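Local coordinates for protein beta-glucoside phosphorylase BglX (Unidentified, PDB 5VQE) that probably cleaves beta-glucosides by phosphorolysis, as a member of glycoside hydrolase family 3, and holds a 2-fluoroglucose in its active-site pocket, at residues Ile38-Trp43 and Thr317-Pro322; Gly60-Arg65 and Ile85-Ala90. One frame throughout, in Å; residues are numbered along the deposited sequence.

Contact 1 (Ile38-Trp43 and Thr317-Pro322); sequences ICEIIW and TFTLNP. With G2F (2-deoxy-2-fluoro-alpha-D-glucopyranose), chain B.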
loop_
_atom_site.group_PDB
_atom_site.type_symbol
_atom_site.label_atom_id
_atom_site.label_comp_id
_atom_site.label_asym_id
_atom_site.label_seq_id
_atom_site.Cartn_x
_atom_site.Cartn_y
_atom_site.Cartn_z
ATOM N N ILE A 38 -5.299 -20.179 5.809
ATOM C CA ILE A 38 -4.118 -19.455 6.277
ATOM C C ILE A 38 -3.271 -19.024 5.088
ATOM O O ILE A 38 -2.944 -19.837 4.216
ATOM C CB ILE A 38 -3.281 -20.309 7.246
ATOM C CG1 ILE A 38 -4.074 -20.607 8.518
ATOM C CG2 ILE A 38 -1.978 -19.589 7.610
ATOM C CD1 ILE A 38 -3.456 -21.685 9.399
ATOM N N CYS A 39 -2.905 -17.749 5.063
ATOM C CA CYS A 39 -1.837 -17.256 4.206
ATOM C C CYS A 39 -0.573 -17.092 5.038
ATOM O O CYS A 39 -0.600 -16.436 6.085
ATOM C CB CYS A 39 -2.209 -15.921 3.565
ATOM S SG CYS A 39 -0.865 -15.248 2.602
ATOM N N GLU A 40 0.526 -17.674 4.569
ATOM C CA GLU A 40 1.812 -17.587 5.251
ATOM C C GLU A 40 2.748 -16.618 4.538
ATOM O O GLU A 40 2.837 -16.614 3.307
ATOM C CB GLU A 40 2.470 -18.964 5.332
ATOM C CG GLU A 40 1.936 -19.841 6.437
ATOM C CD GLU A 40 2.274 -19.300 7.826
ATOM O OE1 GLU A 40 3.431 -18.889 8.056
ATOM O OE2 GLU A 40 1.369 -19.260 8.681
ATOM N N ILE A 41 3.470 -15.820 5.319
ATOM C CA ILE A 41 4.429 -14.872 4.765
ATOM C C ILE A 41 5.713 -15.606 4.400
ATOM O O ILE A 41 6.092 -16.595 5.033
ATOM C CB ILE A 41 4.692 -13.724 5.763
ATOM C CG1 ILE A 41 5.314 -12.527 5.045
ATOM C CG2 ILE A 41 5.577 -14.183 6.919
ATOM C CD1 ILE A 41 5.351 -11.267 5.900
ATOM N N ILE A 42 6.395 -15.118 3.368
ATOM C CA ILE A 42 7.635 -15.722 2.900
ATOM C C ILE A 42 8.675 -14.631 2.690
ATOM O O ILE A 42 8.391 -13.599 2.071
ATOM C CB ILE A 42 7.407 -16.538 1.614
ATOM C CG1 ILE A 42 6.735 -17.857 1.995
ATOM C CG2 ILE A 42 8.719 -16.787 0.872
ATOM C CD1 ILE A 42 6.337 -18.705 0.860
ATOM N N TRP A 43 9.876 -14.867 3.212
ATOM C CA TRP A 43 11.023 -13.986 3.041
ATOM C C TRP A 43 12.181 -14.808 2.490
ATOM O O TRP A 43 12.205 -16.036 2.606
ATOM C CB TRP A 43 11.468 -13.308 4.358
ATOM C CG TRP A 43 10.659 -13.643 5.595
ATOM C CD1 TRP A 43 10.329 -14.887 6.056
ATOM C CD2 TRP A 43 10.114 -12.711 6.542
ATOM N NE1 TRP A 43 9.598 -14.787 7.214
ATOM C CE2 TRP A 43 9.455 -13.463 7.536
ATOM C CE3 TRP A 43 10.112 -11.316 6.641
ATOM C CZ2 TRP A 43 8.801 -12.866 8.614
ATOM C CZ3 TRP A 43 9.462 -10.726 7.715
ATOM C CH2 TRP A 43 8.817 -11.500 8.684
ATOM N N THR A 317 -4.569 -13.775 7.430
ATOM C CA THR A 317 -3.325 -13.362 6.782
ATOM C C THR A 317 -2.201 -13.399 7.816
ATOM O O THR A 317 -2.086 -12.514 8.668
ATOM C CB THR A 317 -3.489 -11.987 6.151
ATOM O OG1 THR A 317 -4.575 -12.050 5.219
ATOM C CG2 THR A 317 -2.221 -11.560 5.419
ATOM N N PHE A 318 -1.399 -14.459 7.748
ATOM C CA PHE A 318 -0.164 -14.622 8.509
ATOM C C PHE A 318 -0.434 -15.196 9.888
ATOM O O PHE A 318 -1.517 -15.010 10.452
ATOM C CB PHE A 318 0.614 -13.311 8.669
ATOM C CG PHE A 318 0.921 -12.619 7.378
ATOM C CD1 PHE A 318 0.836 -13.297 6.171
ATOM C CD2 PHE A 318 1.302 -11.284 7.373
ATOM C CE1 PHE A 318 1.119 -12.646 4.976
ATOM C CE2 PHE A 318 1.584 -10.632 6.182
ATOM C CZ PHE A 318 1.502 -11.315 4.988
ATOM N N THR A 319 0.563 -15.896 10.423
ATOM C CA THR A 319 0.513 -16.477 11.751
ATOM C C THR A 319 1.576 -15.821 12.620
ATOM O O THR A 319 2.488 -15.155 12.128
ATOM C CB THR A 319 0.747 -17.992 11.712
ATOM O OG1 THR A 319 1.989 -18.266 11.050
ATOM C CG2 THR A 319 -0.386 -18.701 10.983
ATOM N N LEU A 320 1.446 -16.027 13.927
ATOM C CA LEU A 320 2.425 -15.545 14.895
ATOM C C LEU A 320 3.340 -16.709 15.268
ATOM O O LEU A 320 4.430 -16.855 14.707
ATOM C CB LEU A 320 1.698 -14.958 16.113
ATOM C CG LEU A 320 2.505 -14.332 17.246
ATOM C CD1 LEU A 320 3.363 -13.201 16.716
ATOM C CD2 LEU A 320 1.551 -13.840 18.331
ATOM N N ASN A 321 2.892 -17.552 16.195
ATOM C CA ASN A 321 3.466 -18.877 16.366
ATOM C C ASN A 321 2.612 -19.858 15.574
ATOM O O ASN A 321 1.435 -20.050 15.919
ATOM C CB ASN A 321 3.503 -19.268 17.843
ATOM C CG ASN A 321 4.170 -20.611 18.070
ATOM O OD1 ASN A 321 3.522 -21.656 18.031
ATOM N ND2 ASN A 321 5.474 -20.586 18.289
ATOM N N PRO A 322 3.126 -20.478 14.505
ATOM C CA PRO A 322 2.232 -21.245 13.617
ATOM C C PRO A 322 1.670 -22.509 14.245
ATOM O O PRO A 322 0.514 -22.856 13.974
ATOM C CB PRO A 322 3.115 -21.553 12.399
ATOM C CG PRO A 322 4.511 -21.345 12.850
ATOM C CD PRO A 322 4.477 -20.329 13.940
HETATM C C1 G2F B . -1.704 -5.489 6.749
HETATM C C2 G2F B . -1.628 -4.111 6.015
HETATM C C3 G2F B . -2.028 -4.338 4.527
HETATM C C4 G2F B . -1.106 -5.443 3.927
HETATM C C5 G2F B . -1.270 -6.739 4.792
HETATM C C6 G2F B . -0.303 -7.881 4.282
HETATM O O3 G2F B . -1.733 -3.160 3.824
HETATM O O4 G2F B . -1.592 -5.745 2.646
HETATM O O5 G2F B . -0.879 -6.440 6.121
HETATM O O6 G2F B . 0.994 -7.362 4.209
HETATM F F2 G2F B . -2.498 -3.241 6.574
HETATM O O HOH W 1 3.017 -16.085 8.242
#
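Two direct hydrogen bonds join E40 and its neighbour C39 to the loop at F318 and T319. The backbone N of F318 gives its hydrogen to C39 O at 2.7 Å; the angle at the hydrogen is only 131°, so the bond is short but bent. The second is between side chains: T319 OG1 donates to E40 OE2 at 2.6 Å, on the syn lone pair. E40 starts off away from T319, but a bend in its chain (chi2 -67°) brings the carboxylate back to the hydroxyl. A water adds a third polar link, accepting from I41 N at 3.0 Å and from T319 N at 3.3 Å, with a weak bond to E40 OE1. With a valine in place of E40, the T319 hydroxyl would probably be left without its carboxylate mate, and the water would lose its weak hold on OE1.

C39 and T317 form a parallel beta bridge between strand 38-42, the first in the chain, and strand 316-317, some 270 residues later. This is consistent with the closure of the TIM-type barrel to which the family belongs, and T317 OG1 is hydrogen-bonded to T287 O of strand 284-287.

Apolar contacts gather on the F318 ring. I41 covers one face near the rim, its CB 3.9 Å from the ring centroid in a CH-pi contact; CG1 anti to the backbone N (chi1 -162°) carries CD1 onward to CE2. The methyl CG2 of T317 sits over the centre of the opposite face. A beta-branched residue on each side thus clasps the flat ring, whose edge meets C39 SG in a sulfur-aromatic contact (C39 SG to F318 CE1 4.0 Å). F318 CE2 lies 3.8 Å from C6 of the fluoroglucose, which approaches obliquely, while K193, H194, N92 and R163 also hydrogen-bond the sugar.

Contact 2 (Gly60-Arg65 and Ile85-Ala90); sequences GAVMYR and IPLLIA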
loop_
_atom_site.group_PDB
_atom_site.type_symbol
_atom_site.label_atom_id
_atom_site.label_comp_id
_atom_site.label_asym_id
_atom_site.label_seq_id
_atom_site.Cartn_x
_atom_site.Cartn_y
_atom_site.Cartn_z
ATOM N N GLY A 60 -3.306 -22.157 2.431
ATOM C CA GLY A 60 -4.078 -21.850 1.241
ATOM C C GLY A 60 -3.405 -20.817 0.354
ATOM O O GLY A 60 -3.722 -20.727 -0.836
ATOM N N ALA A 61 -2.482 -20.039 0.916
ATOM C CA ALA A 61 -1.836 -18.956 0.183
ATOM C C ALA A 61 -0.511 -18.610 0.847
ATOM O O ALA A 61 -0.244 -19.007 1.981
ATOM C CB ALA A 61 -2.733 -17.711 0.120
ATOM N N VAL A 62 0.328 -17.879 0.106
ATOM C CA VAL A 62 1.516 -17.240 0.651
ATOM C C VAL A 62 1.571 -15.814 0.125
ATOM O O VAL A 62 0.953 -15.481 -0.888
ATOM C CB VAL A 62 2.821 -17.982 0.292
ATOM C CG1 VAL A 62 2.804 -19.388 0.846
ATOM C CG2 VAL A 62 3.027 -18.009 -1.216
ATOM N N MET A 63 2.319 -14.968 0.835
ATOM C CA MET A 63 2.664 -13.629 0.367
ATOM C C MET A 63 4.179 -13.477 0.373
ATOM O O MET A 63 4.833 -13.814 1.364
ATOM C CB MET A 63 2.047 -12.529 1.237
ATOM C CG MET A 63 2.168 -11.139 0.581
ATOM S SD MET A 63 2.123 -9.705 1.680
ATOM C CE MET A 63 3.757 -9.797 2.401
ATOM N N TYR A 64 4.728 -12.976 -0.731
ATOM C CA TYR A 64 6.157 -12.704 -0.838
ATOM C C TYR A 64 6.437 -11.311 -0.286
ATOM O O TYR A 64 5.835 -10.327 -0.733
ATOM C CB TYR A 64 6.645 -12.774 -2.289
ATOM C CG TYR A 64 6.539 -14.124 -2.975
ATOM C CD1 TYR A 64 6.628 -15.303 -2.257
ATOM C CD2 TYR A 64 6.368 -14.210 -4.348
ATOM C CE1 TYR A 64 6.539 -16.526 -2.881
ATOM C CE2 TYR A 64 6.273 -15.438 -4.984
ATOM C CZ TYR A 64 6.365 -16.590 -4.241
ATOM O OH TYR A 64 6.274 -17.814 -4.857
ATOM N N ARG A 65 7.334 -11.232 0.694
ATOM C CA ARG A 65 7.996 -9.980 1.022
ATOM C C ARG A 65 8.895 -9.583 -0.139
ATOM O O ARG A 65 9.132 -10.378 -1.050
ATOM C CB ARG A 65 8.813 -10.123 2.301
ATOM C CG ARG A 65 7.975 -10.190 3.573
ATOM C CD ARG A 65 7.305 -8.852 3.910
ATOM N NE ARG A 65 8.238 -7.729 3.887
ATOM C CZ ARG A 65 9.207 -7.543 4.779
ATOM N NH1 ARG A 65 9.384 -8.409 5.768
ATOM N NH2 ARG A 65 10.007 -6.491 4.678
ATOM N N ILE A 85 -3.043 -28.638 -3.255
ATOM C CA ILE A 85 -3.947 -27.593 -3.739
ATOM C C ILE A 85 -3.085 -26.412 -4.178
ATOM O O ILE A 85 -2.273 -25.934 -3.379
ATOM C CB ILE A 85 -4.944 -27.145 -2.651
ATOM C CG1 ILE A 85 -5.683 -28.337 -2.032
ATOM C CG2 ILE A 85 -5.921 -26.140 -3.229
ATOM C CD1 ILE A 85 -6.500 -29.157 -3.012
ATOM N N PRO A 86 -3.228 -25.917 -5.408
ATOM C CA PRO A 86 -2.457 -24.735 -5.808
ATOM C C PRO A 86 -2.654 -23.583 -4.836
ATOM O O PRO A 86 -3.738 -23.386 -4.286
ATOM C CB PRO A 86 -3.015 -24.393 -7.197
ATOM C CG PRO A 86 -3.565 -25.650 -7.712
ATOM C CD PRO A 86 -4.060 -26.420 -6.516
ATOM N N LEU A 87 -1.601 -22.792 -4.672
ATOM C CA LEU A 87 -1.599 -21.649 -3.770
ATOM C C LEU A 87 -2.050 -20.379 -4.479
ATOM O O LEU A 87 -1.690 -20.144 -5.634
ATOM C CB LEU A 87 -0.191 -21.409 -3.219
ATOM C CG LEU A 87 0.416 -22.519 -2.361
ATOM C CD1 LEU A 87 1.940 -22.424 -2.350
ATOM C CD2 LEU A 87 -0.134 -22.423 -0.957
ATOM N N LEU A 88 -2.808 -19.544 -3.769
ATOM C CA LEU A 88 -2.831 -18.125 -4.101
ATOM C C LEU A 88 -1.512 -17.515 -3.644
ATOM O O LEU A 88 -1.045 -17.797 -2.534
ATOM C CB LEU A 88 -4.008 -17.419 -3.434
ATOM C CG LEU A 88 -5.401 -17.877 -3.872
ATOM C CD1 LEU A 88 -6.436 -17.233 -2.995
ATOM C CD2 LEU A 88 -5.658 -17.550 -5.330
ATOM N N ILE A 89 -0.886 -16.726 -4.515
ATOM C CA ILE A 89 0.418 -16.128 -4.245
ATOM C C ILE A 89 0.238 -14.618 -4.285
ATOM O O ILE A 89 0.021 -14.039 -5.357
ATOM C CB ILE A 89 1.488 -16.593 -5.244
ATOM C CG1 ILE A 89 1.696 -18.108 -5.130
ATOM C CG2 ILE A 89 2.808 -15.889 -4.980
ATOM C CD1 ILE A 89 2.569 -18.692 -6.210
ATOM N N ALA A 90 0.326 -13.983 -3.121
ATOM C CA ALA A 90 0.029 -12.570 -2.969
ATOM C C ALA A 90 1.300 -11.733 -2.846
ATOM O O ALA A 90 2.387 -12.239 -2.553
ATOM C CB ALA A 90 -0.856 -12.343 -1.741
#
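V62 and A90 share the straightest bond of this pairing: A90 N points at V62 O over 2.8 Å, with 174° at the hydrogen. V62 N in turn binds L88 O at 3.0 Å, and Y64 N reaches A90 O, its donor tilted 23° out of the carbonyl plane. L88 N to G60 O, at 3.3 Å, is the longest of the four. The alternation is that of neighbouring parallel strands.

Side chains sort themselves onto two faces. On one, V62 and I89 lie side by side, and the I89 methyl CG2 presses over the face of the Y64 ring, 3.5 Å from CE2; with CG2 anti to its backbone N, I89 turns this methyl to the ring while CG1 runs toward V62. On the other face the small A61 meets L88 CB to CB at 3.8 Å, and A90 offers a methyl to M63 CG at 4.0 Å. M63 then leads its longer, flexible chain away from the partner strand to touch the bound fluoroglucose, next to N92 and Y145.

Helix 69-82 completes the beta-alpha-beta unit and packs on the Y64 and I89 side: F75 meets Y64, T76 and Q80 meet I89, and Y64 OH shares a hydrogen bond with T76 OG1. Just before the strands K354 NZ, from helix 340-356, hydrogen-bonds both G60 O and P86 O; further along, N142 OD1 accepts from I89 N. Because backbone atoms make every hydrogen bond across the pair, the side chains that meet across it can be largely apolar, and one face serves the core under the helix while the other presents M63 to the sugar.

Overall arrangement
Leaving helix 30-36, the chain first runs through strand 38-42, which belongs to contact 1 but must wait some 274 residues for its partner. Strand 61-64 comes next and lies beside it: I42 N and I42 O make probable backbone hydrogen bonds with M63 O and R65 N. After helix 69-82, residues 85-90 return to 60-65, and contact 2 closes a short local loop. This loop is nested inside the long one that contact 1 closes at 317-322, which leads into helix 322-335. Across the sheet the strands run in the order 88-91, 61-64, 38-42, 316-317, all within the family 3 N-terminal region, with F318 and M63 both reaching the sugar pocket.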